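Local coordinates for toll-like receptor 13 (Mus musculus, PDB 4Z0C), which recognises and binds bacterial 23S rRNA through its leucine-rich-repeat ectodomain and signals via MYD88 and TRAF6 to activate NF-kappa-B, at residues K94-S106 and I118-I130. Numbering follows the deposited sequence.
With NAG (2-acetamido-2-deoxy-beta-D-glucopyranose), chain L.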
ATOM      1  N   LYS A  94     -16.995 -13.685 -33.538  1.00 50.25           N
ATOM      2  CA  LYS A  94     -16.937 -15.059 -34.020  1.00 49.55           C
ATOM      3  C   LYS A  94     -17.119 -15.146 -35.540  1.00 40.85           C
ATOM      4  O   LYS A  94     -17.693 -16.107 -36.055  1.00 32.29           O
ATOM      5  CB  LYS A  94     -17.979 -15.913 -33.288  1.00 47.89           C
ATOM      6  CG  LYS A  94     -17.711 -16.036 -31.796  1.00 48.57           C
ATOM      7  CD  LYS A  94     -16.598 -17.038 -31.554  1.00 64.87           C
ATOM      8  CE  LYS A  94     -15.718 -16.662 -30.358  1.00 76.43           C
ATOM      9  NZ  LYS A  94     -16.341 -16.974 -29.041  1.00 79.57           N
ATOM     10  N   ILE A  95     -16.619 -14.140 -36.251  1.00 37.96           N
ATOM     11  CA  ILE A  95     -16.804 -14.052 -37.702  1.00 42.87           C
ATOM     12  C   ILE A  95     -15.843 -14.960 -38.466  1.00 40.50           C
ATOM     13  O   ILE A  95     -14.627 -14.801 -38.355  1.00 45.78           O
ATOM     14  CB  ILE A  95     -16.642 -12.594 -38.194  1.00 43.57           C
ATOM     15  CG1 ILE A  95     -17.604 -11.668 -37.438  1.00 36.65           C
ATOM     16  CG2 ILE A  95     -16.851 -12.499 -39.711  1.00 38.13           C
ATOM     17  CD1 ILE A  95     -17.385 -10.191 -37.714  1.00 33.52           C
ATOM     18  N   GLN A  96     -16.379 -15.899 -39.244  1.00 42.41           N
ATOM     19  CA  GLN A  96     -15.531 -16.836 -40.008  1.00 50.97           C
ATOM     20  C   GLN A  96     -15.419 -16.525 -41.490  1.00 52.19           C
ATOM     21  O   GLN A  96     -14.426 -16.855 -42.124  1.00 60.55           O
ATOM     22  CB  GLN A  96     -15.998 -18.284 -39.841  1.00 56.93           C
ATOM     23  CG  GLN A  96     -15.871 -18.824 -38.428  1.00 63.55           C
ATOM     24  CD  GLN A  96     -16.461 -20.208 -38.290  1.00 67.33           C
ATOM     25  OE1 GLN A  96     -16.041 -21.147 -38.975  1.00 69.14           O
ATOM     26  NE2 GLN A  96     -17.412 -20.357 -37.377  1.00 67.09           N
ATOM     27  N   SER A  97     -16.446 -15.911 -42.053  1.00 52.47           N
ATOM     28  CA  SER A  97     -16.380 -15.474 -43.437  1.00 48.18           C
ATOM     29  C   SER A  97     -17.118 -14.161 -43.513  1.00 49.15           C
ATOM     30  O   SER A  97     -18.027 -13.917 -42.726  1.00 55.26           O
ATOM     31  CB  SER A  97     -16.996 -16.512 -44.374  1.00 44.27           C
ATOM     32  OG  SER A  97     -18.232 -16.989 -43.874  1.00 48.96           O
ATOM     33  N   VAL A  98     -16.725 -13.310 -44.450  1.00 45.63           N
ATOM     34  CA  VAL A  98     -17.359 -12.008 -44.578  1.00 39.62           C
ATOM     35  C   VAL A  98     -18.209 -11.929 -45.847  1.00 45.26           C
ATOM     36  O   VAL A  98     -17.722 -12.104 -46.959  1.00 39.62           O
ATOM     37  CB  VAL A  98     -16.314 -10.881 -44.536  1.00 38.03           C
ATOM     38  CG1 VAL A  98     -16.988  -9.535 -44.573  1.00 40.12           C
ATOM     39  CG2 VAL A  98     -15.481 -11.000 -43.266  1.00 38.05           C
ATOM     40  N   ASN A  99     -19.496 -11.673 -45.655  1.00 50.22           N
ATOM     41  CA  ASN A  99     -20.446 -11.635 -46.747  1.00 46.77           C
ATOM     42  C   ASN A  99     -20.761 -10.194 -47.129  1.00 49.54           C
ATOM     43  O   ASN A  99     -20.118  -9.266 -46.647  1.00 56.82           O
ATOM     44  CB  ASN A  99     -21.711 -12.379 -46.340  1.00 44.04           C
ATOM     45  CG  ASN A  99     -21.417 -13.780 -45.828  1.00 48.94           C
ATOM     46  OD1 ASN A  99     -20.512 -14.456 -46.323  1.00 49.20           O
ATOM     47  ND2 ASN A  99     -22.161 -14.207 -44.807  1.00 51.24           N
ATOM     48  N   ASN A 100     -21.740 -10.015 -48.005  1.00 44.92           N
ATOM     49  CA  ASN A 100     -22.083  -8.701 -48.533  1.00 53.41           C
ATOM     50  C   ASN A 100     -23.017  -7.905 -47.610  1.00 51.05           C
ATOM     51  O   ASN A 100     -24.106  -7.494 -48.013  1.00 49.96           O
ATOM     52  CB  ASN A 100     -22.712  -8.909 -49.896  1.00 63.49           C
ATOM     53  CG  ASN A 100     -21.805  -9.701 -50.816  1.00 76.13           C
ATOM     54  OD1 ASN A 100     -20.732  -9.237 -51.194  1.00 81.54           O
ATOM     55  ND2 ASN A 100     -22.200 -10.934 -51.124  1.00 79.28           N
ATOM     56  N   SER A 101     -22.584  -7.698 -46.366  1.00 47.36           N
ATOM     57  CA  SER A 101     -23.393  -7.031 -45.342  1.00 37.11           C
ATOM     58  C   SER A 101     -23.230  -5.507 -45.194  1.00 32.73           C
ATOM     59  O   SER A 101     -23.864  -4.899 -44.340  1.00 37.97           O
ATOM     60  CB  SER A 101     -23.100  -7.692 -43.994  1.00 45.35           C
ATOM     61  OG  SER A 101     -22.957  -9.098 -44.130  1.00 51.53           O
ATOM     62  N   PHE A 102     -22.450  -4.886 -46.064  1.00 37.57           N
ATOM     63  CA  PHE A 102     -22.039  -3.486 -45.900  1.00 38.46           C
ATOM     64  C   PHE A 102     -22.745  -2.371 -46.675  1.00 47.87           C
ATOM     65  O   PHE A 102     -22.216  -1.260 -46.754  1.00 47.54           O
ATOM     66  CB  PHE A 102     -20.524  -3.402 -46.098  1.00 37.65           C
ATOM     67  CG  PHE A 102     -19.775  -4.354 -45.223  1.00 42.62           C
ATOM     68  CD1 PHE A 102     -19.579  -4.066 -43.875  1.00 37.84           C
ATOM     69  CD2 PHE A 102     -19.371  -5.586 -45.710  1.00 39.19           C
ATOM     70  CE1 PHE A 102     -18.916  -4.953 -43.056  1.00 39.74           C
ATOM     71  CE2 PHE A 102     -18.713  -6.478 -44.887  1.00 44.72           C
ATOM     72  CZ  PHE A 102     -18.486  -6.160 -43.556  1.00 40.52           C
ATOM     73  N   GLU A 103     -23.909  -2.646 -47.260  1.00 53.00           N
ATOM     74  CA  GLU A 103     -24.614  -1.594 -47.987  1.00 55.35           C
ATOM     75  C   GLU A 103     -25.049  -0.460 -47.043  1.00 49.02           C
ATOM     76  O   GLU A 103     -25.518  -0.692 -45.933  1.00 39.90           O
ATOM     77  CB  GLU A 103     -25.821  -2.161 -48.743  1.00 58.33           C
ATOM     78  CG  GLU A 103     -26.181  -1.380 -50.018  1.00 70.57           C
ATOM     79  CD  GLU A 103     -25.273  -1.691 -51.224  1.00 71.69           C
ATOM     80  OE1 GLU A 103     -24.871  -2.864 -51.404  1.00 74.95           O
ATOM     81  OE2 GLU A 103     -24.965  -0.755 -51.996  1.00 63.88           O
ATOM     82  N   GLY A 104     -24.864   0.770 -47.507  1.00 49.28           N
ATOM     83  CA  GLY A 104     -25.217   1.953 -46.748  1.00 37.08           C
ATOM     84  C   GLY A 104     -24.048   2.644 -46.079  1.00 41.14           C
ATOM     85  O   GLY A 104     -24.147   3.796 -45.660  1.00 33.86           O
ATOM     86  N   LEU A 105     -22.914   1.961 -46.004  1.00 47.28           N
ATOM     87  CA  LEU A 105     -21.794   2.496 -45.240  1.00 47.18           C
ATOM     88  C   LEU A 105     -20.942   3.392 -46.116  1.00 43.68           C
ATOM     89  O   LEU A 105     -19.720   3.240 -46.170  1.00 41.03           O
ATOM     90  CB  LEU A 105     -20.978   1.364 -44.627  1.00 46.75           C
ATOM     91  CG  LEU A 105     -21.773   0.612 -43.562  1.00 44.89           C
ATOM     92  CD1 LEU A 105     -21.101  -0.698 -43.216  1.00 41.98           C
ATOM     93  CD2 LEU A 105     -21.950   1.482 -42.304  1.00 49.09           C
ATOM     94  N   SER A 106     -21.598   4.346 -46.773  1.00 30.92           N
ATOM     95  CA  SER A 106     -20.960   5.111 -47.848  1.00 42.65           C
ATOM     96  C   SER A 106     -19.971   6.156 -47.347  1.00 44.82           C
ATOM     97  O   SER A 106     -19.244   6.755 -48.143  1.00 51.94           O
ATOM     98  CB  SER A 106     -22.008   5.733 -48.794  1.00 37.85           C
ATOM     99  OG  SER A 106     -22.592   6.890 -48.233  1.00 44.69           O
ATOM    100  N   ILE A 118     -11.800 -15.239 -39.532  1.00 38.69           N
ATOM    101  CA  ILE A 118     -12.067 -15.078 -40.960  1.00 43.32           C
ATOM    102  C   ILE A 118     -11.136 -15.909 -41.844  1.00 44.08           C
ATOM    103  O   ILE A 118      -9.925 -15.924 -41.625  1.00 38.79           O
ATOM    104  CB  ILE A 118     -11.961 -13.590 -41.367  1.00 38.74           C
ATOM    105  CG1 ILE A 118     -13.028 -12.775 -40.632  1.00 36.99           C
ATOM    106  CG2 ILE A 118     -12.091 -13.425 -42.885  1.00 25.52           C
ATOM    107  CD1 ILE A 118     -12.758 -11.284 -40.597  1.00 39.11           C
ATOM    108  N   THR A 119     -11.713 -16.612 -42.824  1.00 47.45           N
ATOM    109  CA  THR A 119     -10.927 -17.324 -43.838  1.00 47.49           C
ATOM    110  C   THR A 119     -11.129 -16.715 -45.219  1.00 49.72           C
ATOM    111  O   THR A 119     -10.201 -16.690 -46.027  1.00 49.91           O
ATOM    112  CB  THR A 119     -11.284 -18.821 -43.925  1.00 41.54           C
ATOM    113  OG1 THR A 119     -12.688 -18.965 -44.141  1.00 40.99           O
ATOM    114  CG2 THR A 119     -10.898 -19.553 -42.649  1.00 37.67           C
ATOM    115  N   HIS A 120     -12.335 -16.213 -45.487  1.00 49.27           N
ATOM    116  CA  HIS A 120     -12.668 -15.670 -46.810  1.00 44.20           C
ATOM    117  C   HIS A 120     -13.526 -14.417 -46.760  1.00 38.77           C
ATOM    118  O   HIS A 120     -14.330 -14.220 -45.845  1.00 40.33           O
ATOM    119  CB  HIS A 120     -13.388 -16.715 -47.667  1.00 52.63           C
ATOM    120  CG  HIS A 120     -12.546 -17.900 -48.016  1.00 74.70           C
ATOM    121  ND1 HIS A 120     -12.514 -19.046 -47.250  1.00 84.78           N
ATOM    122  CD2 HIS A 120     -11.710 -18.124 -49.058  1.00 83.87           C
ATOM    123  CE1 HIS A 120     -11.692 -19.919 -47.801  1.00 86.72           C
ATOM    124  NE2 HIS A 120     -11.190 -19.384 -48.902  1.00 87.05           N
ATOM    125  N   ILE A 121     -13.379 -13.585 -47.782  1.00 35.25           N
ATOM    126  CA  ILE A 121     -14.204 -12.397 -47.920  1.00 36.82           C
ATOM    127  C   ILE A 121     -14.801 -12.432 -49.313  1.00 41.76           C
ATOM    128  O   ILE A 121     -14.076 -12.591 -50.299  1.00 43.84           O
ATOM    129  CB  ILE A 121     -13.382 -11.111 -47.786  1.00 32.82           C
ATOM    130  CG1 ILE A 121     -12.650 -11.066 -46.437  1.00 37.74           C
ATOM    131  CG2 ILE A 121     -14.282  -9.900 -47.960  1.00 22.32           C
ATOM    132  CD1 ILE A 121     -11.952  -9.746 -46.169  1.00 33.10           C
ATOM    133  N   HIS A 122     -16.120 -12.300 -49.401  1.00 44.17           N
ATOM    134  CA  HIS A 122     -16.776 -12.350 -50.693  1.00 51.15           C
ATOM    135  C   HIS A 122     -16.260 -11.226 -51.582  1.00 54.83           C
ATOM    136  O   HIS A 122     -16.015 -10.109 -51.108  1.00 53.43           O
ATOM    137  CB  HIS A 122     -18.299 -12.270 -50.576  1.00 58.89           C
ATOM    138  CG  HIS A 122     -18.997 -12.492 -51.882  1.00 60.06           C
ATOM    139  ND1 HIS A 122     -19.280 -11.469 -52.758  1.00 63.35           N
ATOM    140  CD2 HIS A 122     -19.433 -13.630 -52.476  1.00 56.90           C
ATOM    141  CE1 HIS A 122     -19.877 -11.963 -53.830  1.00 64.78           C
ATOM    142  NE2 HIS A 122     -19.977 -13.272 -53.683  1.00 62.45           N
ATOM    143  N   LYS A 123     -16.077 -11.553 -52.859  1.00 53.80           N
ATOM    144  CA  LYS A 123     -15.559 -10.632 -53.862  1.00 54.47           C
ATOM    145  C   LYS A 123     -16.195  -9.244 -53.811  1.00 44.89           C
ATOM    146  O   LYS A 123     -15.521  -8.236 -54.028  1.00 49.48           O
ATOM    147  CB  LYS A 123     -15.796 -11.225 -55.251  1.00 60.53           C
ATOM    148  CG  LYS A 123     -14.944 -10.615 -56.343  1.00 65.98           C
ATOM    149  CD  LYS A 123     -15.176 -11.318 -57.684  1.00 67.08           C
ATOM    150  CE  LYS A 123     -16.652 -11.594 -57.918  1.00 66.95           C
ATOM    151  NZ  LYS A 123     -17.278 -10.562 -58.798  1.00 67.72           N
ATOM    152  N   ASP A 124     -17.490  -9.196 -53.522  1.00 32.43           N
ATOM    153  CA  ASP A 124     -18.232  -7.935 -53.564  1.00 38.38           C
ATOM    154  C   ASP A 124     -18.605  -7.399 -52.194  1.00 47.94           C
ATOM    155  O   ASP A 124     -19.453  -6.506 -52.091  1.00 51.01           O
ATOM    156  CB  ASP A 124     -19.505  -8.085 -54.390  1.00 42.06           C
ATOM    157  CG  ASP A 124     -19.222  -8.476 -55.819  1.00 55.79           C
ATOM    158  OD1 ASP A 124     -18.409  -7.782 -56.472  1.00 57.46           O
ATOM    159  OD2 ASP A 124     -19.804  -9.482 -56.281  1.00 61.87           O
ATOM    160  N   ALA A 125     -17.995  -7.946 -51.144  1.00 44.96           N
ATOM    161  CA  ALA A 125     -18.349  -7.529 -49.792  1.00 38.99           C
ATOM    162  C   ALA A 125     -18.141  -6.027 -49.591  1.00 36.13           C
ATOM    163  O   ALA A 125     -18.988  -5.367 -49.022  1.00 37.60           O
ATOM    164  CB  ALA A 125     -17.591  -8.329 -48.772  1.00 36.67           C
ATOM    165  N   PHE A 126     -17.048  -5.484 -50.123  1.00 36.85           N
ATOM    166  CA  PHE A 126     -16.643  -4.102 -49.826  1.00 38.32           C
ATOM    167  C   PHE A 126     -17.048  -3.033 -50.856  1.00 47.07           C
ATOM    168  O   PHE A 126     -16.670  -1.866 -50.716  1.00 47.53           O
ATOM    169  CB  PHE A 126     -15.121  -4.048 -49.573  1.00 26.74           C
ATOM    170  CG  PHE A 126     -14.673  -4.896 -48.428  1.00 32.83           C
ATOM    171  CD1 PHE A 126     -15.468  -5.027 -47.291  1.00 37.66           C
ATOM    172  CD2 PHE A 126     -13.472  -5.583 -48.482  1.00 43.69           C
ATOM    173  CE1 PHE A 126     -15.058  -5.810 -46.223  1.00 37.31           C
ATOM    174  CE2 PHE A 126     -13.057  -6.374 -47.415  1.00 39.16           C
ATOM    175  CZ  PHE A 126     -13.853  -6.485 -46.289  1.00 38.04           C
ATOM    176  N   THR A 127     -17.797  -3.431 -51.884  1.00 48.97           N
ATOM    177  CA  THR A 127     -18.278  -2.495 -52.917  1.00 47.52           C
ATOM    178  C   THR A 127     -18.930  -1.174 -52.444  1.00 39.78           C
ATOM    179  O   THR A 127     -18.600  -0.108 -52.978  1.00 37.52           O
ATOM    180  CB  THR A 127     -19.213  -3.201 -53.934  1.00 61.95           C
ATOM    181  OG1 THR A 127     -18.519  -4.308 -54.531  1.00 65.33           O
ATOM    182  CG2 THR A 127     -19.623  -2.235 -55.026  1.00 55.01           C
ATOM    183  N   PRO A 128     -19.824  -1.222 -51.430  1.00 33.51           N
ATOM    184  CA  PRO A 128     -20.374   0.065 -50.969  1.00 35.84           C
ATOM    185  C   PRO A 128     -19.346   0.955 -50.250  1.00 48.26           C
ATOM    186  O   PRO A 128     -19.625   2.132 -50.030  1.00 55.38           O
ATOM    187  CB  PRO A 128     -21.475  -0.346 -49.979  1.00 29.28           C
ATOM    188  CG  PRO A 128     -21.753  -1.775 -50.250  1.00 28.52           C
ATOM    189  CD  PRO A 128     -20.473  -2.365 -50.757  1.00 28.89           C
ATOM    190  N   LEU A 129     -18.173   0.417 -49.920  1.00 45.97           N
ATOM    191  CA  LEU A 129     -17.223   1.140 -49.081  1.00 42.93           C
ATOM    192  C   LEU A 129     -16.346   2.101 -49.870  1.00 43.03           C
ATOM    193  O   LEU A 129     -15.127   1.989 -49.868  1.00 44.31           O
ATOM    194  CB  LEU A 129     -16.362   0.164 -48.290  1.00 43.28           C
ATOM    195  CG  LEU A 129     -17.186  -0.838 -47.490  1.00 41.13           C
ATOM    196  CD1 LEU A 129     -16.278  -1.729 -46.661  1.00 29.96           C
ATOM    197  CD2 LEU A 129     -18.228  -0.128 -46.629  1.00 35.28           C
ATOM    198  N   ILE A 130     -16.980   3.068 -50.519  1.00 42.40           N
ATOM    199  CA  ILE A 130     -16.282   3.996 -51.397  1.00 40.82           C
ATOM    200  C   ILE A 130     -15.359   4.997 -50.697  1.00 44.26           C
ATOM    201  O   ILE A 130     -14.635   5.732 -51.376  1.00 44.00           O
ATOM    202  CB  ILE A 130     -17.273   4.780 -52.270  1.00 47.42           C
ATOM    203  CG1 ILE A 130     -18.327   5.439 -51.373  1.00 42.95           C
ATOM    204  CG2 ILE A 130     -17.940   3.851 -53.289  1.00 46.27           C
ATOM    205  CD1 ILE A 130     -18.977   6.628 -51.987  1.00 37.52           C
TER
HETATM  206  C1  NAG L 904     -21.704 -15.482 -44.307  1.00 55.48           C
HETATM  207  C2  NAG L 904     -21.892 -15.461 -42.785  1.00 56.97           C
HETATM  208  C3  NAG L 904     -21.699 -16.827 -42.133  1.00 55.33           C
HETATM  209  C4  NAG L 904     -22.372 -17.951 -42.918  1.00 60.12           C
HETATM  210  C5  NAG L 904     -22.108 -17.816 -44.416  1.00 63.70           C
HETATM  211  C6  NAG L 904     -22.874 -18.859 -45.233  1.00 64.86           C
HETATM  212  C7  NAG L 904     -21.413 -13.455 -41.493  1.00 51.93           C
HETATM  213  C8  NAG L 904     -20.471 -12.894 -40.469  1.00 59.47           C
HETATM  214  N2  NAG L 904     -20.983 -14.511 -42.174  1.00 52.05           N
HETATM  215  O3  NAG L 904     -22.235 -16.780 -40.829  1.00 46.62           O
HETATM  216  O4  NAG L 904     -21.860 -19.185 -42.461  1.00 64.38           O
HETATM  217  O5  NAG L 904     -22.469 -16.527 -44.866  1.00 60.14           O
HETATM  218  O6  NAG L 904     -24.233 -18.493 -45.368  1.00 63.65           O
HETATM  219  O7  NAG L 904     -22.512 -12.936 -41.663  1.00 47.44           O
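V98 is gripped at both its backbone N and O by the following coil. Its N donates to H120 O at 2.9 Å, and its O accepts H122 N at 2.9 Å along an almost straight bond (174°). H120 and H122 flank I121, which makes this a parallel bridge between V98 and I121. Two residues earlier, Q96 O accepts T119 N at 2.8 Å, the donor tilted from the carbonyl plane, while I118 CA adds a CA-H...O contact to the same oxygen.

Apolar packing lines the interior. V98 sets CG1 anti to its backbone N (chi1 -176°), which leaves CG2 beside that N, where it meets I118 CD1 at 3.8 Å. Farther along, F102 leans obliquely against F126, the ring planes 51° apart, and L129 CD2 fits against L105 CB at 3.7 Å. I121 and F126 also touch helix 145-152, through I148, A151 and V152.

Carbonyl oxygens meet carbon too: the F102 ring edge brings CD2 to 3.3 Å from A125 O, and P128 CB rests 3.4 Å from F102 O.

On the outside, the amide of N100 stands over one face of the H122 imidazole, whose ND1 accepts D124 N. N99 carries an N-linked NAG, whose N2 donates to S97 O.

Successive coils, LRR 3 and LRR 4, thus stack with F102 and L105 matched by F126 and L129, the short bridge lying apart from the main ladder of strands 87-89 and 110-112, as in the leucine-rich-repeat solenoid of Toll-like receptor ectodomains.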